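Long-range contacts in guanine deaminase (Escherichia coli, PDB 6OHC), which hydrolytically deaminates guanine to xanthine and ammonia, a zinc-dependent step of purine breakdown: residues K319-M324 with G367-G372; S14-T19 with L73-F78; T339-Y344 with M417-D422. All coordinates share one frame; numbering follows the deposited sequence.

Contact 1: residues K319-M324 with G367-G372; sequences KVKVGM and GAKSLG
Lys321 lays its aliphatic chain across that of Lys369 at about a right angle, and its CD presses against Lys369 CG at 3.5 Å, tight for two carbons. Lysine suits a half-buried edge: its methylenes pack while its amine reaches a polar partner. The bends late in the Lys321 chain carry NZ to the backbone oxygen of Lys292, and the two ammonium nitrogens stay 6.1 Å apart, Lys321 NZ from Lys369 NZ, so the like charges do not meet. Ser370 points at the strand, its CB against the peptide between Val322 and Gly323. Its OG, held between the backbone N and the carbonyl carbon (chi1 78°), turns back to donate to Gly367 O at 2.7 Å, an oxygen that also accepts from Leu371 N. The same OG lies 3.5 Å from Gly323 CA, where a side chain would clash, and Gly323 and Gly367 bring their CA atoms to 4.1 Å. With an alanine here, Gly367 O would probably lose its hydroxyl donor and a gap would open against Gly323. Strand 321-324, hydrogen-bonded to strand 294-297 of the amidohydrolase barrel, has the last turn of helix 365-370 against it, with Ser370 also touching Thr81 on strand 73-84.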
loop_
_atom_site.group_PDB
_atom_site.type_symbol
_atom_site.label_atom_id
_atom_site.label_comp_id
_atom_site.label_asym_id
_atom_site.label_seq_id
_atom_site.Cartn_x
_atom_site.Cartn_y
_atom_site.Cartn_z
ATOM N N LYS B 319 -12.501 18.755 -17.928
ATOM C CA LYS B 319 -13.861 18.151 -17.822
ATOM C C LYS B 319 -13.850 16.756 -18.485
ATOM O O LYS B 319 -14.809 16.415 -19.237
ATOM C CB LYS B 319 -14.924 19.071 -18.452
ATOM C CG LYS B 319 -15.011 20.499 -17.903
ATOM N N VAL B 320 -12.808 15.961 -18.226
ATOM C CA VAL B 320 -12.703 14.548 -18.689
ATOM C C VAL B 320 -13.115 13.596 -17.560
ATOM O O VAL B 320 -12.499 13.622 -16.515
ATOM C CB VAL B 320 -11.284 14.224 -19.195
ATOM C CG1 VAL B 320 -11.184 12.755 -19.564
ATOM C CG2 VAL B 320 -10.911 15.112 -20.378
ATOM N N LYS B 321 -14.086 12.724 -17.810
ATOM C CA LYS B 321 -14.530 11.685 -16.846
ATOM C C LYS B 321 -13.348 10.794 -16.455
ATOM O O LYS B 321 -12.638 10.328 -17.371
ATOM C CB LYS B 321 -15.674 10.901 -17.476
ATOM C CG LYS B 321 -16.971 11.687 -17.600
ATOM C CD LYS B 321 -18.182 10.860 -17.980
ATOM C CE LYS B 321 -18.190 10.404 -19.422
ATOM N NZ LYS B 321 -17.444 11.333 -20.290
ATOM N N VAL B 322 -13.140 10.599 -15.159
ATOM C CA VAL B 322 -12.116 9.681 -14.580
ATOM C C VAL B 322 -12.776 8.674 -13.631
ATOM O O VAL B 322 -13.622 9.071 -12.815
ATOM C CB VAL B 322 -11.016 10.450 -13.845
ATOM C CG1 VAL B 322 -9.977 9.507 -13.246
ATOM C CG2 VAL B 322 -10.379 11.455 -14.791
ATOM N N GLY B 323 -12.416 7.400 -13.772
ATOM C CA GLY B 323 -12.699 6.313 -12.819
ATOM C C GLY B 323 -11.400 5.685 -12.330
ATOM O O GLY B 323 -10.347 5.975 -12.912
ATOM N N MET B 324 -11.446 4.910 -11.252
ATOM C CA MET B 324 -10.251 4.239 -10.689
ATOM C C MET B 324 -10.203 2.830 -11.294
ATOM O O MET B 324 -11.260 2.228 -11.417
ATOM C CB MET B 324 -10.272 4.158 -9.151
ATOM C CG MET B 324 -10.455 5.481 -8.476
ATOM S SD MET B 324 -9.161 6.634 -9.033
ATOM C CE MET B 324 -7.629 5.872 -8.517
ATOM N N GLY B 367 -16.994 6.950 -10.706
ATOM C CA GLY B 367 -16.544 5.834 -11.552
ATOM C C GLY B 367 -17.693 5.332 -12.406
ATOM O O GLY B 367 -17.464 5.008 -13.553
ATOM N N ALA B 368 -18.876 5.222 -11.812
ATOM C CA ALA B 368 -20.123 4.872 -12.509
ATOM C C ALA B 368 -20.339 5.893 -13.622
ATOM O O ALA B 368 -20.581 5.435 -14.740
ATOM C CB ALA B 368 -21.268 4.793 -11.540
ATOM N N LYS B 369 -20.159 7.202 -13.377
ATOM C CA LYS B 369 -20.279 8.233 -14.454
ATOM C C LYS B 369 -19.249 7.929 -15.546
ATOM O O LYS B 369 -19.652 7.944 -16.700
ATOM C CB LYS B 369 -20.118 9.691 -14.007
ATOM C CG LYS B 369 -20.217 10.650 -15.195
ATOM C CD LYS B 369 -20.728 12.044 -14.907
ATOM C CE LYS B 369 -21.163 12.814 -16.158
ATOM N NZ LYS B 369 -22.415 12.321 -16.821
ATOM N N SER B 370 -17.983 7.663 -15.198
ATOM C CA SER B 370 -16.928 7.381 -16.201
ATOM C C SER B 370 -17.294 6.164 -17.076
ATOM O O SER B 370 -16.868 6.138 -18.226
ATOM C CB SER B 370 -15.554 7.245 -15.574
ATOM O OG SER B 370 -15.400 5.979 -14.969
ATOM N N LEU B 371 -18.046 5.186 -16.564
ATOM C CA LEU B 371 -18.494 4.002 -17.364
ATOM C C LEU B 371 -19.869 4.234 -18.028
ATOM O O LEU B 371 -20.380 3.311 -18.690
ATOM C CB LEU B 371 -18.545 2.773 -16.449
ATOM C CG LEU B 371 -17.213 2.263 -15.898
ATOM C CD1 LEU B 371 -17.448 0.929 -15.222
ATOM C CD2 LEU B 371 -16.146 2.122 -16.977
ATOM N N GLY B 372 -20.462 5.410 -17.850
ATOM C CA GLY B 372 -21.813 5.732 -18.341
ATOM C C GLY B 372 -22.880 4.915 -17.639
ATOM O O GLY B 372 -23.881 4.612 -18.285
#

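Contact 2: residues S14-T19 with L73-F78; sequences SFIDVT and LIVPGF
Phe15 CG and Ile74 CG1 both lie beside the backbone N and anti to the carbonyl carbon (chi1 -63° and -54°), so the two side chains run alongside each other, pointing the same way, from neighbouring strands of a parallel beta pair. Strand 14-18 here joins the start of strand 73-84, which runs on into the amidohydrolase TIM barrel. Ile74, bridged to Phe15, bonds the residues on either side of it: its N donates to Ser14 O at 2.8 Å, and its O accepts from Ile16 N at 3.2 Å. Beta-branched residues suit such extended backbone. On the opposite face of the pair from Phe15, Leu73 CD1 meets Ser14 CB, whose hydroxyl bonds to Glu36 O, while Leu73 CD2 packs on Ile16 CG2 at 3.5 Å. Farther along, Pro76, which has no N-H to give, offers ring carbons instead: CD lies 3.4 Å from Ile16 O. The carboxylate of Asp17 pairs with Arg33 on strand 32-35. Phe360 of helix 356-363 touches Ile16 and Val75, and Phe380 meets the Phe15 ring edge-to-face. Over one face of that ring, Ile74 CD1 makes a CH-pi contact 4.0 Å from its centroid.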
loop_
_atom_site.group_PDB
_atom_site.type_symbol
_atom_site.label_atom_id
_atom_site.label_comp_id
_atom_site.label_asym_id
_atom_site.label_seq_id
_atom_site.Cartn_x
_atom_site.Cartn_y
_atom_site.Cartn_z
ATOM N N SER B 14 -25.939 2.675 8.988
ATOM C CA SER B 14 -25.490 4.032 8.615
ATOM C C SER B 14 -25.120 4.022 7.144
ATOM O O SER B 14 -24.373 3.123 6.765
ATOM C CB SER B 14 -24.328 4.505 9.498
ATOM O OG SER B 14 -24.702 4.454 10.879
ATOM N N PHE B 15 -25.609 4.969 6.369
ATOM C CA PHE B 15 -25.405 4.982 4.899
ATOM C C PHE B 15 -24.654 6.249 4.519
ATOM O O PHE B 15 -24.899 7.308 5.115
ATOM C CB PHE B 15 -26.738 4.880 4.121
ATOM C CG PHE B 15 -27.514 3.603 4.335
ATOM C CD1 PHE B 15 -28.279 3.407 5.496
ATOM C CD2 PHE B 15 -27.506 2.604 3.364
ATOM C CE1 PHE B 15 -28.972 2.209 5.687
ATOM C CE2 PHE B 15 -28.202 1.417 3.563
ATOM C CZ PHE B 15 -28.951 1.210 4.704
ATOM N N ILE B 16 -23.809 6.151 3.499
ATOM C CA ILE B 16 -23.209 7.330 2.813
ATOM C C ILE B 16 -23.266 7.080 1.312
ATOM O O ILE B 16 -22.985 5.945 0.864
ATOM C CB ILE B 16 -21.826 7.735 3.348
ATOM C CG1 ILE B 16 -20.915 8.236 2.242
ATOM C CG2 ILE B 16 -21.142 6.633 4.144
ATOM C CD1 ILE B 16 -20.635 9.644 2.335
ATOM N N ASP B 17 -23.685 8.101 0.583
ATOM C CA ASP B 17 -23.653 8.128 -0.903
ATOM C C ASP B 17 -23.547 9.578 -1.370
ATOM O O ASP B 17 -23.707 10.505 -0.551
ATOM C CB ASP B 17 -24.872 7.426 -1.496
ATOM C CG ASP B 17 -26.219 8.114 -1.243
ATOM O OD1 ASP B 17 -26.314 8.891 -0.269
ATOM O OD2 ASP B 17 -27.169 7.834 -2.019
ATOM N N VAL B 18 -23.182 9.747 -2.625
ATOM C CA VAL B 18 -23.206 11.029 -3.343
ATOM C C VAL B 18 -24.450 10.982 -4.251
ATOM O O VAL B 18 -24.625 10.003 -5.003
ATOM C CB VAL B 18 -21.893 11.290 -4.102
ATOM C CG1 VAL B 18 -21.892 12.663 -4.763
ATOM C CG2 VAL B 18 -20.703 11.184 -3.172
ATOM N N THR B 19 -25.291 12.009 -4.141
ATOM C CA THR B 19 -26.692 11.984 -4.619
ATOM C C THR B 19 -26.751 12.492 -6.044
ATOM O O THR B 19 -27.782 12.283 -6.622
ATOM C CB THR B 19 -27.613 12.795 -3.699
ATOM O OG1 THR B 19 -27.008 14.083 -3.597
ATOM C CG2 THR B 19 -27.764 12.120 -2.356
ATOM N N LEU B 73 -20.877 0.757 8.293
ATOM C CA LEU B 73 -21.169 1.771 7.272
ATOM C C LEU B 73 -21.562 1.081 5.960
ATOM O O LEU B 73 -20.881 0.150 5.574
ATOM C CB LEU B 73 -19.952 2.663 7.108
ATOM C CG LEU B 73 -20.345 4.115 6.867
ATOM C CD1 LEU B 73 -20.984 4.706 8.113
ATOM C CD2 LEU B 73 -19.144 4.941 6.475
ATOM N N ILE B 74 -22.644 1.519 5.300
ATOM C CA ILE B 74 -23.165 0.907 4.051
ATOM C C ILE B 74 -22.958 1.918 2.931
ATOM O O ILE B 74 -23.383 3.057 3.082
ATOM C CB ILE B 74 -24.622 0.498 4.236
ATOM C CG1 ILE B 74 -24.774 -0.412 5.457
ATOM C CG2 ILE B 74 -25.190 -0.124 2.967
ATOM C CD1 ILE B 74 -26.212 -0.817 5.766
ATOM N N VAL B 75 -22.254 1.515 1.884
ATOM C CA VAL B 75 -21.900 2.391 0.740
ATOM C C VAL B 75 -22.313 1.699 -0.555
ATOM O O VAL B 75 -22.554 0.501 -0.607
ATOM C CB VAL B 75 -20.394 2.696 0.774
ATOM C CG1 VAL B 75 -20.005 3.348 2.078
ATOM C CG2 VAL B 75 -19.546 1.431 0.531
ATOM N N PRO B 76 -22.425 2.436 -1.660
ATOM C CA PRO B 76 -22.691 1.820 -2.952
ATOM C C PRO B 76 -21.461 1.008 -3.363
ATOM O O PRO B 76 -20.369 1.290 -2.875
ATOM C CB PRO B 76 -22.897 2.984 -3.912
ATOM C CG PRO B 76 -23.001 4.244 -3.006
ATOM C CD PRO B 76 -22.310 3.896 -1.712
ATOM N N GLY B 77 -21.686 -0.025 -4.173
ATOM C CA GLY B 77 -20.627 -0.931 -4.614
ATOM C C GLY B 77 -19.579 -0.163 -5.390
ATOM O O GLY B 77 -19.927 0.740 -6.131
ATOM N N PHE B 78 -18.323 -0.533 -5.187
ATOM C CA PHE B 78 -17.159 0.117 -5.825
ATOM C C PHE B 78 -17.115 -0.256 -7.299
ATOM O O PHE B 78 -17.528 -1.348 -7.686
ATOM C CB PHE B 78 -15.895 -0.264 -5.072
ATOM C CG PHE B 78 -15.930 0.099 -3.605
ATOM C CD1 PHE B 78 -16.388 1.324 -3.179
ATOM C CD2 PHE B 78 -15.505 -0.798 -2.652
ATOM C CE1 PHE B 78 -16.422 1.639 -1.823
ATOM C CE2 PHE B 78 -15.548 -0.490 -1.299
ATOM C CZ PHE B 78 -15.973 0.745 -0.881
#

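Contact 3: residues T339-Y344 with M417-D422; sequences TLNEAY and MTLGDD
Thr418 O stands obliquely above the amide plane of Asn341, off on the CB and OD1 side, 3.4 Å from Asn341 CG. OD1 and Thr418 O, both acceptors, cannot bond to each other, and the amide NH2 is turned the other way. The second flat group, the Tyr344 ring, meets Phe414 of its own chain, planes about 60° apart, and Tyr304 of the second subunit, planes about 40° apart. Asn341 CB comes to a close 3.0 Å from Thr418 O. With CG anti to the backbone N (chi1 -172°), the amide swings out beside Thr418 O, and the turn at chi2 directs OD1 to a water. That water donates to Asn341 OD1 at 2.8 Å and to Thr418 OG1 at 2.9 Å, so it links two polar groups that do not bond directly. Thr418 OG1 also hydrogen-bonds to Phe414 O, one turn back in its helix, and threonine suits the place because its methyl CG2 is left to rest near Leu340 CB. A short polar side chain such as asparagine fits here, at a partly exposed position where Tyr304 of the second subunit packs on both Asn341 and Leu419. Deeper in, Leu340 and Met417 lie side by side, pointing the same way. Met417 CE reaches Leu340 CD1 at 3.8 Å; the flexible thioether can bend its methyl against the leucine branch, with Ala363 of helix 356-363 touching both. Helix 336-348 and the end of helix 409-418 are thereby packed together in the helical layer outside the amidohydrolase barrel, at the dimer interface.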
loop_
_atom_site.group_PDB
_atom_site.type_symbol
_atom_site.label_atom_id
_atom_site.label_comp_id
_atom_site.label_asym_id
_atom_site.label_seq_id
_atom_site.Cartn_x
_atom_site.Cartn_y
_atom_site.Cartn_z
ATOM N N THR B 339 -6.394 1.208 -3.532
ATOM C CA THR B 339 -6.219 1.894 -4.827
ATOM C C THR B 339 -6.288 3.394 -4.590
ATOM O O THR B 339 -5.485 4.121 -5.180
ATOM C CB THR B 339 -7.282 1.462 -5.842
ATOM O OG1 THR B 339 -7.138 0.057 -5.947
ATOM C CG2 THR B 339 -7.118 2.135 -7.176
ATOM N N LEU B 340 -7.281 3.826 -3.805
ATOM C CA LEU B 340 -7.468 5.255 -3.460
ATOM C C LEU B 340 -6.275 5.699 -2.636
ATOM O O LEU B 340 -5.838 6.819 -2.861
ATOM C CB LEU B 340 -8.782 5.442 -2.711
ATOM C CG LEU B 340 -10.010 5.182 -3.585
ATOM C CD1 LEU B 340 -11.273 5.074 -2.719
ATOM C CD2 LEU B 340 -10.162 6.249 -4.671
ATOM N N ASN B 341 -5.761 4.845 -1.761
ATOM C CA ASN B 341 -4.552 5.165 -0.973
ATOM C C ASN B 341 -3.415 5.511 -1.959
ATOM O O ASN B 341 -2.651 6.487 -1.657
ATOM C CB ASN B 341 -4.158 4.056 0.012
ATOM C CG ASN B 341 -3.038 4.488 0.954
ATOM O OD1 ASN B 341 -3.116 5.544 1.576
ATOM N ND2 ASN B 341 -1.954 3.728 1.031
ATOM N N GLU B 342 -3.264 4.746 -3.060
ATOM C CA GLU B 342 -2.113 4.935 -3.990
ATOM C C GLU B 342 -2.348 6.223 -4.781
ATOM O O GLU B 342 -1.377 6.944 -5.074
ATOM C CB GLU B 342 -1.946 3.747 -4.934
ATOM C CG GLU B 342 -1.671 2.440 -4.214
ATOM C CD GLU B 342 -0.386 2.483 -3.418
ATOM O OE1 GLU B 342 0.624 2.872 -3.997
ATOM O OE2 GLU B 342 -0.417 2.122 -2.242
ATOM N N ALA B 343 -3.605 6.492 -5.078
ATOM C CA ALA B 343 -4.048 7.701 -5.783
ATOM C C ALA B 343 -3.627 8.918 -4.947
ATOM O O ALA B 343 -3.073 9.848 -5.502
ATOM C CB ALA B 343 -5.553 7.614 -6.003
ATOM N N TYR B 344 -3.893 8.889 -3.648
ATOM C CA TYR B 344 -3.510 9.936 -2.673
ATOM C C TYR B 344 -2.006 10.196 -2.772
ATOM O O TYR B 344 -1.620 11.373 -2.819
ATOM C CB TYR B 344 -3.944 9.542 -1.267
ATOM C CG TYR B 344 -3.651 10.596 -0.229
ATOM C CD1 TYR B 344 -4.562 11.594 0.073
ATOM C CD2 TYR B 344 -2.434 10.612 0.425
ATOM C CE1 TYR B 344 -4.286 12.559 1.025
ATOM C CE2 TYR B 344 -2.133 11.569 1.373
ATOM C CZ TYR B 344 -3.067 12.545 1.675
ATOM O OH TYR B 344 -2.776 13.474 2.629
ATOM N N MET B 417 -12.093 4.975 3.651
ATOM C CA MET B 417 -11.958 4.939 2.183
ATOM C C MET B 417 -10.481 4.835 1.770
ATOM O O MET B 417 -10.314 4.357 0.592
ATOM C CB MET B 417 -12.624 6.133 1.507
ATOM C CG MET B 417 -14.153 6.034 1.549
ATOM S SD MET B 417 -14.981 4.429 1.084
ATOM C CE MET B 417 -14.313 4.139 -0.559
ATOM N N THR B 418 -9.465 5.222 2.579
ATOM C CA THR B 418 -8.081 5.210 2.059
ATOM C C THR B 418 -7.109 4.407 2.925
ATOM O O THR B 418 -6.077 4.080 2.364
ATOM C CB THR B 418 -7.589 6.635 1.779
ATOM O OG1 THR B 418 -7.301 7.293 3.010
ATOM C CG2 THR B 418 -8.531 7.414 0.880
ATOM N N LEU B 419 -7.409 4.019 4.176
ATOM C CA LEU B 419 -6.465 3.162 4.986
ATOM C C LEU B 419 -7.070 1.795 5.394
ATOM O O LEU B 419 -6.452 1.084 6.137
ATOM C CB LEU B 419 -6.085 3.972 6.212
ATOM C CG LEU B 419 -5.698 5.423 5.921
ATOM C CD1 LEU B 419 -5.537 6.179 7.207
ATOM C CD2 LEU B 419 -4.418 5.489 5.097
ATOM N N GLY B 420 -8.224 1.414 4.833
ATOM C CA GLY B 420 -8.802 0.070 4.983
ATOM C C GLY B 420 -8.235 -0.900 3.949
ATOM O O GLY B 420 -7.473 -0.493 3.011
ATOM N N ASP B 421 -8.555 -2.176 4.133
ATOM C CA ASP B 421 -8.256 -3.249 3.161
ATOM C C ASP B 421 -9.491 -4.141 3.045
ATOM O O ASP B 421 -10.546 -3.664 3.375
ATOM C CB ASP B 421 -6.942 -3.937 3.528
ATOM C CG ASP B 421 -6.956 -4.723 4.825
ATOM O OD1 ASP B 421 -7.993 -5.328 5.150
ATOM O OD2 ASP B 421 -5.898 -4.780 5.465
ATOM N N ASP B 422 -9.346 -5.384 2.590
ATOM C CA ASP B 422 -10.458 -6.333 2.354
ATOM C C ASP B 422 -11.140 -6.628 3.697
ATOM O O ASP B 422 -12.372 -6.980 3.670
ATOM C CB ASP B 422 -9.992 -7.606 1.656
ATOM C CG ASP B 422 -8.846 -8.273 2.392
ATOM O OD1 ASP B 422 -7.720 -7.781 2.310
ATOM O OD2 ASP B 422 -9.091 -9.281 3.066
HETATM O O HOH W 1 -4.477 7.696 2.716
#

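How the contacts relate
From the N terminus, contact 2 comes first: it closes the loop between residues 19 and 73 and ends before the others begin, joining strand 14-18 to the strand that enters the barrel. Contact 1 closes the 42 residues between 324 and 367, contact 3 the 72 between 344 and 417. These two cross, since their segments alternate along the chain, tying strand 321-324 and the helix that follows it, 336-348, to helices 365-370 and 409-418 farther on. Met324 joins them, packing on Thr339, Leu340 and Ala343. Contact 2 meets contact 3 through Phe78, which touches Met417, whereas contacts 1 and 2 stay about 7 Å apart at their nearest atoms.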